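Local coordinates for protein beta-1,3-glucanosyltransferase (Rhizomucor miehei CAU432, PDB 4WTP) that is a carbohydrate-active enzyme of glycoside hydrolase family 17, built on a barrel of eight parallel beta strands surrounded by helices, at residues S34-G39 with D249-V254; N120-V125 with H159-A164; S132-R137 with Q143-Y148. All blocks are in the same frame, centred on the assembly; numbering follows the deposited sequence.

Contact 1: residues S34-G39 with D249-V254; sequences SQTFYG and DVLCRV
The aromatic ring of F37 is met obliquely by one methyl of L251, with CD1 of the ring 4.1 Å from L251 CD2, and the two side chains meet at a slant. That same methyl also lies against a flat polar group: the backbone carbonyl oxygen of T36 is 3.6 Å from L251 CD2, a van der Waals approach and not a hydrogen bond. The second branch of the leucine is used as well. T36 CG2 comes to 4.0 Å from L251 CD1, and here the side chains run across each other at nearly a right angle.

L251 therefore carries the whole helix side of the contact, its fork opened over two consecutive residues of the loop. Its CB points at the loop, and with CD1 anti to CA (chi2 178°) CD1 lies on T36, while CD2 lies between the T36 carbonyl oxygen and the F37 ring. Threonine suits its place because it has one branch of each kind. Its CG2 is anti to the backbone N and is given to the leucine, while OG1 stays beside that N and is hydrogen-bonded to the carbonyl of G33. A bound 1,2-ethanediol sits about 3 Å, nearest atoms, from this side chain. Phenylalanine offers a broad apolar surface to a buried place, where I294 also packs on it and A296 lies against L251.

Residues 34-39 lead into strand 39-41, the first of the barrel. F37 is bonded through its backbone to Y65, just ahead of strand 68-71, and G39 to Y263 of the last strand, 262-263. Helix 240-256 lies against the loop ahead of strand 39-41. L251 faces the loop, R253 packs on M204 of helix 196-212, and C252 is joined by a disulfide to C298 at the chain end.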
# COMPACT_ATOMS: atom_id res chain seq x y z
N SER A 34 -11.44 11.78 -9.52
CA SER A 34 -10.10 11.17 -9.49
C SER A 34 -9.29 11.58 -8.25
O SER A 34 -8.08 11.35 -8.17
CB SER A 34 -9.34 11.49 -10.77
OG SER A 34 -10.03 10.95 -11.88
N GLN A 35 -9.97 12.17 -7.27
CA GLN A 35 -9.43 12.31 -5.92
C GLN A 35 -10.20 11.45 -4.92
O GLN A 35 -9.99 11.60 -3.72
CB GLN A 35 -9.43 13.76 -5.47
CG GLN A 35 -8.46 14.69 -6.19
CD GLN A 35 -8.15 15.94 -5.39
OE1 GLN A 35 -7.08 16.06 -4.81
NE2 GLN A 35 -9.11 16.86 -5.32
N THR A 36 -11.05 10.54 -5.41
CA THR A 36 -11.77 9.65 -4.49
C THR A 36 -10.77 8.85 -3.66
O THR A 36 -10.95 8.72 -2.45
CB THR A 36 -12.73 8.71 -5.21
OG1 THR A 36 -13.77 9.50 -5.80
CG2 THR A 36 -13.40 7.76 -4.25
N PHE A 37 -9.74 8.31 -4.29
CA PHE A 37 -8.64 7.69 -3.53
C PHE A 37 -7.41 8.54 -3.63
O PHE A 37 -7.00 8.92 -4.73
CB PHE A 37 -8.28 6.32 -4.11
CG PHE A 37 -9.37 5.29 -4.01
CD1 PHE A 37 -9.50 4.47 -2.88
CD2 PHE A 37 -10.23 5.08 -5.09
CE1 PHE A 37 -10.49 3.51 -2.83
CE2 PHE A 37 -11.21 4.10 -5.04
CZ PHE A 37 -11.35 3.33 -3.90
N TYR A 38 -6.75 8.80 -2.50
CA TYR A 38 -5.41 9.37 -2.53
C TYR A 38 -4.51 8.47 -3.40
O TYR A 38 -3.75 8.94 -4.26
CB TYR A 38 -4.86 9.50 -1.11
CG TYR A 38 -3.40 9.87 -1.09
CD1 TYR A 38 -3.00 11.20 -1.24
CD2 TYR A 38 -2.41 8.90 -0.90
CE1 TYR A 38 -1.66 11.54 -1.23
CE2 TYR A 38 -1.07 9.25 -0.89
CZ TYR A 38 -0.70 10.56 -1.05
OH TYR A 38 0.64 10.90 -1.04
N GLY A 39 -4.59 7.16 -3.18
CA GLY A 39 -3.91 6.21 -4.05
C GLY A 39 -4.42 4.82 -3.78
O GLY A 39 -5.15 4.60 -2.82
N ASP A 249 -16.61 4.26 4.81
CA ASP A 249 -16.26 4.77 6.14
C ASP A 249 -14.81 5.18 6.22
O ASP A 249 -14.50 6.23 6.77
CB ASP A 249 -16.53 3.74 7.24
CG ASP A 249 -17.99 3.46 7.45
OD1 ASP A 249 -18.85 4.21 6.93
OD2 ASP A 249 -18.29 2.47 8.16
N VAL A 250 -13.92 4.35 5.69
CA VAL A 250 -12.52 4.68 5.79
C VAL A 250 -12.18 5.93 4.96
O VAL A 250 -11.45 6.80 5.41
CB VAL A 250 -11.65 3.48 5.38
CG1 VAL A 250 -10.21 3.90 5.21
CG2 VAL A 250 -11.74 2.38 6.43
N LEU A 251 -12.73 6.02 3.75
CA LEU A 251 -12.51 7.20 2.90
C LEU A 251 -13.01 8.45 3.61
O LEU A 251 -12.38 9.50 3.55
CB LEU A 251 -13.18 7.04 1.52
CG LEU A 251 -12.48 6.04 0.60
CD1 LEU A 251 -13.27 5.97 -0.68
CD2 LEU A 251 -11.04 6.46 0.30
N CYS A 252 -14.15 8.33 4.29
CA CYS A 252 -14.67 9.46 5.06
C CYS A 252 -13.73 9.87 6.19
O CYS A 252 -13.37 11.05 6.32
CB CYS A 252 -16.04 9.13 5.63
SG CYS A 252 -16.66 10.30 6.85
N ARG A 253 -13.34 8.91 7.03
CA ARG A 253 -12.49 9.21 8.18
C ARG A 253 -11.16 9.81 7.80
O ARG A 253 -10.71 10.76 8.45
CB ARG A 253 -12.30 7.97 9.03
CG ARG A 253 -13.55 7.41 9.69
CD ARG A 253 -14.39 8.46 10.39
NE ARG A 253 -15.43 7.90 11.26
CZ ARG A 253 -16.25 8.64 12.02
NH1 ARG A 253 -16.16 9.96 12.02
NH2 ARG A 253 -17.16 8.04 12.78
N VAL A 254 -10.51 9.32 6.74
CA VAL A 254 -9.21 9.87 6.36
C VAL A 254 -9.38 11.27 5.75
O VAL A 254 -8.49 12.10 5.83
CB VAL A 254 -8.35 8.94 5.46
CG1 VAL A 254 -8.09 7.63 6.17
CG2 VAL A 254 -8.97 8.75 4.07

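Contact 2: residues N120-V125 with H159-A164; sequences NDVSNV and HGIKVA
A single methyl, I161 CD1, fits against both ends of a type I beta turn, touching V122 at its first position and V125 at its last. It lies 3.9 Å from V122 CG2 and also 3.9 Å from V125 CG1. No direct hydrogen bond joins the segments, so the direct contact is by van der Waals packing. I161 is a long, branched residue suited to the task: with chi2 at 174° its CG1-CD1 arm is extended into the turn, while its other branch, CG2, meets V125 CG1. The arm crosses V122 at about a right angle and V125 more obliquely.

V122 CG2 stands in the crowded position between its own backbone N and carbonyl carbon, and from there it serves two partners. The second is the exposed ring of H159, approached obliquely, with CG2 3.9 Å from H159 ND1. The turn is closed by V125 N bonding to V122 O, a long 3.3 Å, and is overlapped at its start by an Asx turn: D121 OD1 accepts the backbone N of S123 at 3.0 Å. S123 OG reaches the same oxygen from the same face of the carboxylate, so two bonds converge on D121 OD1. Backbone carbonyls between the segments turn to water. One molecule is 2.8 Å from V125 O and only weakly linked to G160 O. G160 has a positive phi of 72°, which glycine accommodates easily.

This is where a beta-alpha-beta crossover returns to the sheet. V125 starts strand 125-132, and packs on I94 and L96 of the neighbouring strand and on L84 of helix 79-90. K162 and A164 bond through their backbones to L128, bringing strand 163-167 alongside, and I161 also touches V156 of helix 142-156.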
# COMPACT_ATOMS: atom_id res chain seq x y z
N ASN A 120 15.66 4.88 -15.19
CA ASN A 120 14.31 5.42 -15.22
C ASN A 120 14.19 6.83 -14.73
O ASN A 120 14.89 7.27 -13.82
CB ASN A 120 13.38 4.54 -14.36
CG ASN A 120 13.29 3.10 -14.85
OD1 ASN A 120 14.10 2.26 -14.47
ND2 ASN A 120 12.32 2.81 -15.71
N ASP A 121 13.22 7.52 -15.32
CA ASP A 121 12.70 8.74 -14.75
C ASP A 121 11.96 8.40 -13.44
O ASP A 121 11.13 7.47 -13.43
CB ASP A 121 11.73 9.34 -15.78
CG ASP A 121 11.14 10.66 -15.35
OD1 ASP A 121 11.52 11.21 -14.31
OD2 ASP A 121 10.32 11.18 -16.14
N VAL A 122 12.27 9.10 -12.36
CA VAL A 122 11.60 8.82 -11.06
C VAL A 122 10.87 10.07 -10.56
O VAL A 122 10.58 10.21 -9.35
CB VAL A 122 12.56 8.30 -9.96
CG1 VAL A 122 13.03 6.91 -10.32
CG2 VAL A 122 13.73 9.26 -9.74
N SER A 123 10.58 10.98 -11.48
CA SER A 123 10.04 12.28 -11.07
C SER A 123 8.61 12.22 -10.53
O SER A 123 8.17 13.16 -9.87
CB SER A 123 10.13 13.26 -12.22
OG SER A 123 9.29 12.93 -13.30
N ASN A 124 7.90 11.13 -10.81
CA ASN A 124 6.51 11.03 -10.34
C ASN A 124 6.37 10.16 -9.11
O ASN A 124 5.25 9.75 -8.77
CB ASN A 124 5.58 10.57 -11.44
CG ASN A 124 5.80 9.11 -11.84
OD1 ASN A 124 6.93 8.59 -11.83
ND2 ASN A 124 4.69 8.43 -12.17
N VAL A 125 7.48 9.91 -8.42
CA VAL A 125 7.49 9.02 -7.26
C VAL A 125 7.27 9.86 -6.02
O VAL A 125 8.05 10.77 -5.70
CB VAL A 125 8.84 8.25 -7.16
CG1 VAL A 125 8.96 7.49 -5.84
CG2 VAL A 125 9.02 7.30 -8.33
N HIS A 159 17.32 12.71 -5.25
CA HIS A 159 16.19 12.84 -6.18
C HIS A 159 14.96 13.45 -5.55
O HIS A 159 13.91 13.54 -6.18
CB HIS A 159 15.83 11.47 -6.78
CG HIS A 159 16.95 10.86 -7.60
ND1 HIS A 159 17.09 11.08 -8.92
CD2 HIS A 159 18.01 10.06 -7.21
CE1 HIS A 159 18.19 10.44 -9.36
NE2 HIS A 159 18.76 9.83 -8.31
N GLY A 160 15.08 13.90 -4.30
CA GLY A 160 13.96 14.51 -3.59
C GLY A 160 12.88 13.51 -3.20
O GLY A 160 11.73 13.90 -2.93
N ILE A 161 13.21 12.22 -3.17
CA ILE A 161 12.22 11.19 -2.80
C ILE A 161 12.28 10.86 -1.32
O ILE A 161 13.34 10.55 -0.79
CB ILE A 161 12.42 9.92 -3.62
CG1 ILE A 161 12.20 10.24 -5.10
CG2 ILE A 161 11.49 8.81 -3.14
CD1 ILE A 161 12.50 9.08 -6.01
N LYS A 162 11.13 10.94 -0.66
CA LYS A 162 11.06 10.68 0.79
C LYS A 162 10.91 9.19 1.08
O LYS A 162 10.34 8.45 0.29
CB LYS A 162 9.87 11.45 1.40
CG LYS A 162 9.96 12.97 1.27
CD LYS A 162 8.71 13.66 1.81
CE LYS A 162 8.79 15.18 1.65
NZ LYS A 162 7.63 15.85 2.26
N VAL A 163 11.45 8.75 2.22
CA VAL A 163 11.43 7.33 2.57
C VAL A 163 10.55 7.03 3.79
O VAL A 163 10.48 7.80 4.75
CB VAL A 163 12.84 6.75 2.81
CG1 VAL A 163 13.73 7.00 1.59
CG2 VAL A 163 13.48 7.34 4.03
N ALA A 164 9.88 5.89 3.72
CA ALA A 164 9.04 5.40 4.80
C ALA A 164 9.32 3.92 4.97
O ALA A 164 10.03 3.33 4.17
CB ALA A 164 7.57 5.60 4.47
O HOH W 1 12.32 12.61 -7.92
O HOH W 2 8.69 13.08 -4.20

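Contact 3: residues S132-R137 with Q143-Y148; sequences SEVLYR and QSLANY
L135 and L145 slant past each other in a beta-alpha loop of the (beta/alpha)8, or TIM, barrel, where the loop after strand 125-132 folds back on the helix it leads into, 142-156. The touching atom on the helix is L145 CD2. It lies 3.9 Å from L135 CG, at the fork of the loop leucine, and looser, at 4.3 Å, from V134 CG1. L145 reaches so far because CG is anti to its backbone N (chi1 179°), and CD2 continues away from CA. Its CB points at the loop. V134 likewise points across, whereas L135 starts off to the side and only its end comes near.

Branched apolar side chains fill the space between loop and helix without needing polar partners; V134 and L145 are buried, L135 partly exposed. L145 also packs on V176 of helix 174-177, L135 on P173 and V134 on I100. On the helix's outer side, Q143 NE2 bonds to N147 OD1 one turn on at 3.0 Å, from above the carbonyl plane.

The loop holds its own shape by polar means. R137, salt-bridged to D139, turns its guanidinium back toward S132. One face of that group lies over the carbonyl oxygen of E133, 3.5 Å from the plane, while R137 NH1 donates to S132 O at 2.9 Å in the carbonyl plane, a bent bond (135°), and NH2 adds a weak one to that oxygen.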
# COMPACT_ATOMS: atom_id res chain seq x y z
N SER A 132 7.66 -3.85 3.98
CA SER A 132 6.32 -3.87 4.57
C SER A 132 6.23 -5.04 5.52
O SER A 132 6.45 -6.20 5.12
CB SER A 132 5.27 -4.04 3.47
OG SER A 132 3.96 -4.16 4.03
N GLU A 133 5.98 -4.74 6.79
CA GLU A 133 5.87 -5.75 7.86
C GLU A 133 7.16 -6.51 8.11
O GLU A 133 7.13 -7.66 8.56
CB GLU A 133 4.65 -6.66 7.68
CG GLU A 133 3.40 -5.84 7.98
CD GLU A 133 2.11 -6.56 7.68
OE1 GLU A 133 2.08 -7.80 7.79
OE2 GLU A 133 1.10 -5.88 7.38
N VAL A 134 8.30 -5.85 7.89
CA VAL A 134 9.60 -6.47 8.17
C VAL A 134 9.76 -6.85 9.65
O VAL A 134 10.22 -7.95 9.97
CB VAL A 134 10.75 -5.55 7.73
CG1 VAL A 134 12.11 -6.08 8.19
CG2 VAL A 134 10.71 -5.38 6.21
N LEU A 135 9.38 -5.93 10.54
CA LEU A 135 9.46 -6.19 11.97
C LEU A 135 8.31 -7.07 12.47
O LEU A 135 8.53 -7.93 13.32
CB LEU A 135 9.54 -4.89 12.76
CG LEU A 135 10.77 -4.03 12.47
CD1 LEU A 135 10.73 -2.80 13.36
CD2 LEU A 135 12.08 -4.79 12.70
N TYR A 136 7.11 -6.91 11.90
CA TYR A 136 6.03 -7.86 12.24
C TYR A 136 6.47 -9.31 11.98
O TYR A 136 6.26 -10.20 12.82
CB TYR A 136 4.75 -7.55 11.47
CG TYR A 136 3.73 -8.65 11.59
CD1 TYR A 136 2.95 -8.79 12.74
CD2 TYR A 136 3.60 -9.59 10.57
CE1 TYR A 136 2.03 -9.82 12.85
CE2 TYR A 136 2.69 -10.64 10.68
CZ TYR A 136 1.91 -10.74 11.82
OH TYR A 136 1.00 -11.75 11.96
N ARG A 137 7.10 -9.55 10.83
CA ARG A 137 7.56 -10.90 10.44
C ARG A 137 8.82 -11.36 11.14
O ARG A 137 9.18 -12.56 11.07
CB ARG A 137 7.77 -11.03 8.93
CG ARG A 137 6.49 -11.06 8.13
CD ARG A 137 6.72 -11.43 6.67
NE ARG A 137 7.70 -10.52 6.08
CZ ARG A 137 7.38 -9.38 5.50
NH1 ARG A 137 6.09 -9.04 5.39
NH2 ARG A 137 8.33 -8.57 5.03
N GLN A 143 17.60 -2.23 14.72
CA GLN A 143 18.77 -1.44 14.33
C GLN A 143 19.22 -1.75 12.89
O GLN A 143 19.60 -0.84 12.16
CB GLN A 143 19.95 -1.63 15.30
CG GLN A 143 21.17 -0.76 15.02
CD GLN A 143 20.91 0.69 15.36
OE1 GLN A 143 20.46 0.98 16.46
NE2 GLN A 143 21.17 1.59 14.42
N SER A 144 19.20 -3.03 12.52
CA SER A 144 19.55 -3.42 11.13
C SER A 144 18.61 -2.82 10.09
O SER A 144 19.04 -2.36 9.05
CB SER A 144 19.60 -4.94 11.01
OG SER A 144 20.62 -5.49 11.85
N LEU A 145 17.31 -2.80 10.39
CA LEU A 145 16.38 -2.14 9.51
C LEU A 145 16.65 -0.64 9.43
O LEU A 145 16.70 -0.06 8.34
CB LEU A 145 14.94 -2.42 9.94
CG LEU A 145 13.90 -1.74 9.06
CD1 LEU A 145 14.00 -2.20 7.61
CD2 LEU A 145 12.53 -2.05 9.63
N ALA A 146 16.90 -0.02 10.58
CA ALA A 146 17.21 1.40 10.61
C ALA A 146 18.45 1.74 9.77
O ALA A 146 18.45 2.69 8.97
CB ALA A 146 17.42 1.88 12.04
N ASN A 147 19.51 0.93 9.93
CA ASN A 147 20.72 1.11 9.13
C ASN A 147 20.46 0.98 7.62
O ASN A 147 21.01 1.75 6.81
CB ASN A 147 21.77 0.11 9.58
CG ASN A 147 22.28 0.42 10.98
OD1 ASN A 147 22.05 1.51 11.53
ND2 ASN A 147 22.96 -0.54 11.58
N TYR A 148 19.62 0.01 7.24
CA TYR A 148 19.32 -0.20 5.84
C TYR A 148 18.54 1.01 5.30
O TYR A 148 18.83 1.50 4.19
CB TYR A 148 18.50 -1.48 5.70
CG TYR A 148 18.18 -1.87 4.29
CD1 TYR A 148 19.15 -2.41 3.46
CD2 TYR A 148 16.89 -1.71 3.78
CE1 TYR A 148 18.84 -2.81 2.17
CE2 TYR A 148 16.59 -2.08 2.48
CZ TYR A 148 17.56 -2.65 1.69
OH TYR A 148 17.23 -3.02 0.42

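All three contacts are buried and apolar across the gap, with no direct hydrogen bond between segments, yet they sit differently in the barrel. Contacts 2 and 3 belong to one beta-alpha-beta unit: contact 3 joins the loop leaving strand 125-132 to helix 142-156, and contact 2 joins the entry of that strand to the entry of strand 163-167. Contact 1 instead joins distant parts of the chain, the approach to the first strand and the last long helix, and lies across the chain's centre from contact 3. Contact 2 alone includes an exposed touching residue and waters; contact 1 sets a phenyl ring and contact 2 an imidazole against a methyl, whereas contact 3 is purely aliphatic.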